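Local coordinates for polycomb protein Sfmbt (Drosophila melanogaster, PDB 5J8Y) that pairs through its SAM domain with the SAM domain of Scm, a link that probably helps PhoRC bring PRC1 to Polycomb response elements, at residues 9-14 and 34-40. Residues are numbered along the deposited sequence; the frame is centred on the assembly and turned at random.
Sequences WNVYDV and KIDGKRL
Gly-37 N donates to Trp-9 O across 2.8 Å, approaching from above the carbonyl plane, and this is the one direct hydrogen bond between 9-14 and 34-40. A water donates to the same Trp-9 O and accepts from Lys-38 N, so one carbonyl takes up two N-H groups of the first turn of helix 37-40, one directly and one through solvent. Here Trp-9 CB packs on the Gly-37 backbone, 3.7 Å from Gly-37 CA, where glycine has no side chain in the way. Val-14 points at the other segment, its CG2 3.2 Å from Ile-35 O. With CG1 anti to the backbone N (chi1 175°), that second methyl reaches Leu-40 CD1 at 4.2 Å, while Trp-9 CZ3 meets Leu-40 CD2 at 3.8 Å. A second water donates to both Val-11 O and Ile-35 O. Both helix starts are capped by their own side chains: Asn-10 and Asp-13 form a capping box, and Asp-36, its CB against the Trp-9 carbonyl, accepts at OD1 from Arg-39 N at a nearly straight 172°. The contact thus joins two helix N-termini of the all-helical SAM fold, with Val-14, Ile-35 and Leu-40 packed on Phe-30 of helix 27-32, and Trp-9 and Leu-40 on Leu-69 of helix 56-71.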
loop_
_atom_site.group_PDB
_atom_site.type_symbol
_atom_site.label_atom_id
_atom_site.label_comp_id
_atom_site.label_asym_id
_atom_site.label_seq_id
_atom_site.Cartn_x
_atom_site.Cartn_y
_atom_site.Cartn_z
ATOM N N TRP C 9 6.627 -2.649 -23.127
ATOM C CA TRP C 9 6.798 -1.291 -22.620
ATOM C C TRP C 9 8.253 -0.892 -22.276
ATOM O O TRP C 9 8.981 -1.637 -21.673
ATOM C CB TRP C 9 6.003 -1.122 -21.332
ATOM C CG TRP C 9 4.476 -1.128 -21.412
ATOM C CD1 TRP C 9 3.674 -1.279 -22.508
ATOM C CD2 TRP C 9 3.607 -0.991 -20.304
ATOM N NE1 TRP C 9 2.354 -1.236 -22.137
ATOM C CE2 TRP C 9 2.292 -1.051 -20.785
ATOM C CE3 TRP C 9 3.817 -0.819 -18.945
ATOM C CZ2 TRP C 9 1.208 -0.962 -19.951
ATOM C CZ3 TRP C 9 2.763 -0.712 -18.145
ATOM C CH2 TRP C 9 1.462 -0.768 -18.639
ATOM N N ASN C 10 8.649 0.315 -22.649
ATOM C CA ASN C 10 9.901 0.920 -22.183
ATOM C C ASN C 10 9.688 1.774 -20.921
ATOM O O ASN C 10 8.620 1.774 -20.386
ATOM C CB ASN C 10 10.566 1.753 -23.276
ATOM C CG ASN C 10 9.670 2.843 -23.790
ATOM O OD1 ASN C 10 8.860 3.386 -23.064
ATOM N ND2 ASN C 10 9.816 3.162 -25.063
ATOM N N VAL C 11 10.722 2.509 -20.504
ATOM C CA VAL C 11 10.690 3.318 -19.306
ATOM C C VAL C 11 9.602 4.379 -19.413
ATOM O O VAL C 11 8.894 4.647 -18.463
ATOM C CB VAL C 11 12.013 4.082 -19.036
ATOM C CG1 VAL C 11 11.886 4.829 -17.736
ATOM C CG2 VAL C 11 13.216 3.172 -18.969
ATOM N N TYR C 12 9.488 4.980 -20.586
ATOM C CA TYR C 12 8.439 5.954 -20.855
ATOM C C TYR C 12 7.065 5.327 -20.794
ATOM O O TYR C 12 6.124 5.945 -20.361
ATOM C CB TYR C 12 8.668 6.690 -22.176
ATOM C CG TYR C 12 7.609 7.732 -22.497
ATOM C CD1 TYR C 12 7.709 9.028 -22.036
ATOM C CD2 TYR C 12 6.528 7.414 -23.276
ATOM C CE1 TYR C 12 6.752 9.957 -22.343
ATOM C CE2 TYR C 12 5.578 8.322 -23.586
ATOM C CZ TYR C 12 5.688 9.588 -23.120
ATOM O OH TYR C 12 4.720 10.465 -23.432
ATOM N N ASP C 13 6.940 4.105 -21.261
ATOM C CA ASP C 13 5.660 3.421 -21.209
ATOM C C ASP C 13 5.211 3.277 -19.713
ATOM O O ASP C 13 4.094 3.522 -19.381
ATOM C CB ASP C 13 5.776 2.055 -21.863
ATOM C CG ASP C 13 5.774 2.112 -23.404
ATOM O OD1 ASP C 13 4.838 2.669 -23.985
ATOM O OD2 ASP C 13 6.703 1.577 -23.989
ATOM N N VAL C 14 6.137 2.916 -18.838
ATOM C CA VAL C 14 5.857 2.731 -17.415
ATOM C C VAL C 14 5.443 4.062 -16.760
ATOM O O VAL C 14 4.571 4.112 -15.924
ATOM C CB VAL C 14 7.070 2.084 -16.705
ATOM C CG1 VAL C 14 6.855 1.986 -15.217
ATOM C CG2 VAL C 14 7.363 0.697 -17.276
ATOM N N LYS C 34 15.265 3.081 -14.191
ATOM C CA LYS C 34 15.056 2.392 -15.412
ATOM C C LYS C 34 14.205 1.171 -15.245
ATOM O O LYS C 34 14.603 0.052 -15.451
ATOM C CB LYS C 34 16.387 2.084 -16.057
ATOM C CG LYS C 34 17.035 3.303 -16.680
ATOM C CD LYS C 34 18.225 2.961 -17.516
ATOM C CE LYS C 34 17.924 2.872 -19.009
ATOM N NZ LYS C 34 19.150 2.486 -19.768
ATOM N N ILE C 35 12.977 1.441 -14.859
ATOM C CA ILE C 35 11.953 0.441 -14.737
ATOM C C ILE C 35 11.100 0.518 -16.004
ATOM O O ILE C 35 10.281 1.395 -16.154
ATOM C CB ILE C 35 11.081 0.665 -13.493
ATOM C CG1 ILE C 35 11.942 0.724 -12.232
ATOM C CG2 ILE C 35 9.987 -0.391 -13.415
ATOM C CD1 ILE C 35 12.408 -0.595 -11.696
ATOM N N ASP C 36 11.372 -0.397 -16.917
ATOM C CA ASP C 36 10.581 -0.614 -18.113
ATOM C C ASP C 36 9.565 -1.733 -17.866
ATOM O O ASP C 36 9.493 -2.274 -16.782
ATOM C CB ASP C 36 11.484 -0.918 -19.328
ATOM C CG ASP C 36 12.163 -2.273 -19.242
ATOM O OD1 ASP C 36 12.086 -2.912 -18.187
ATOM O OD2 ASP C 36 12.805 -2.693 -20.221
ATOM N N GLY C 37 8.745 -2.018 -18.866
ATOM C CA GLY C 37 7.737 -3.050 -18.762
ATOM C C GLY C 37 8.247 -4.349 -18.158
ATOM O O GLY C 37 7.723 -4.821 -17.171
ATOM N N LYS C 38 9.292 -4.906 -18.752
ATOM C CA LYS C 38 9.832 -6.181 -18.336
ATOM C C LYS C 38 10.163 -6.203 -16.861
ATOM O O LYS C 38 9.768 -7.064 -16.131
ATOM C CB LYS C 38 11.105 -6.478 -19.135
ATOM C CG LYS C 38 11.989 -7.582 -18.652
ATOM C CD LYS C 38 12.765 -8.168 -19.819
ATOM C CE LYS C 38 13.509 -9.401 -19.379
ATOM N NZ LYS C 38 12.750 -10.658 -19.414
ATOM N N ARG C 39 10.902 -5.211 -16.403
ATOM C CA ARG C 39 11.253 -5.127 -15.017
ATOM C C ARG C 39 10.027 -4.855 -14.168
ATOM O O ARG C 39 9.924 -5.336 -13.064
ATOM C CB ARG C 39 12.327 -4.110 -14.779
ATOM C CG ARG C 39 12.724 -3.951 -13.340
ATOM C CD ARG C 39 13.329 -5.151 -12.636
ATOM N NE ARG C 39 13.738 -4.720 -11.318
ATOM C CZ ARG C 39 13.990 -5.478 -10.279
ATOM N NH1 ARG C 39 13.944 -6.787 -10.333
ATOM N NH2 ARG C 39 14.286 -4.889 -9.152
ATOM N N LEU C 40 9.098 -4.109 -14.686
ATOM C CA LEU C 40 7.885 -3.825 -13.975
ATOM C C LEU C 40 7.222 -5.101 -13.470
ATOM O O LEU C 40 7.057 -5.311 -12.298
ATOM C CB LEU C 40 6.883 -3.132 -14.860
ATOM C CG LEU C 40 5.635 -2.587 -14.166
ATOM C CD1 LEU C 40 5.903 -1.532 -13.120
ATOM C CD2 LEU C 40 4.606 -2.101 -15.144
HETATM O O HOH W 1 10.163 -4.200 -21.297
HETATM O O HOH W 2 9.602 4.196 -15.888
#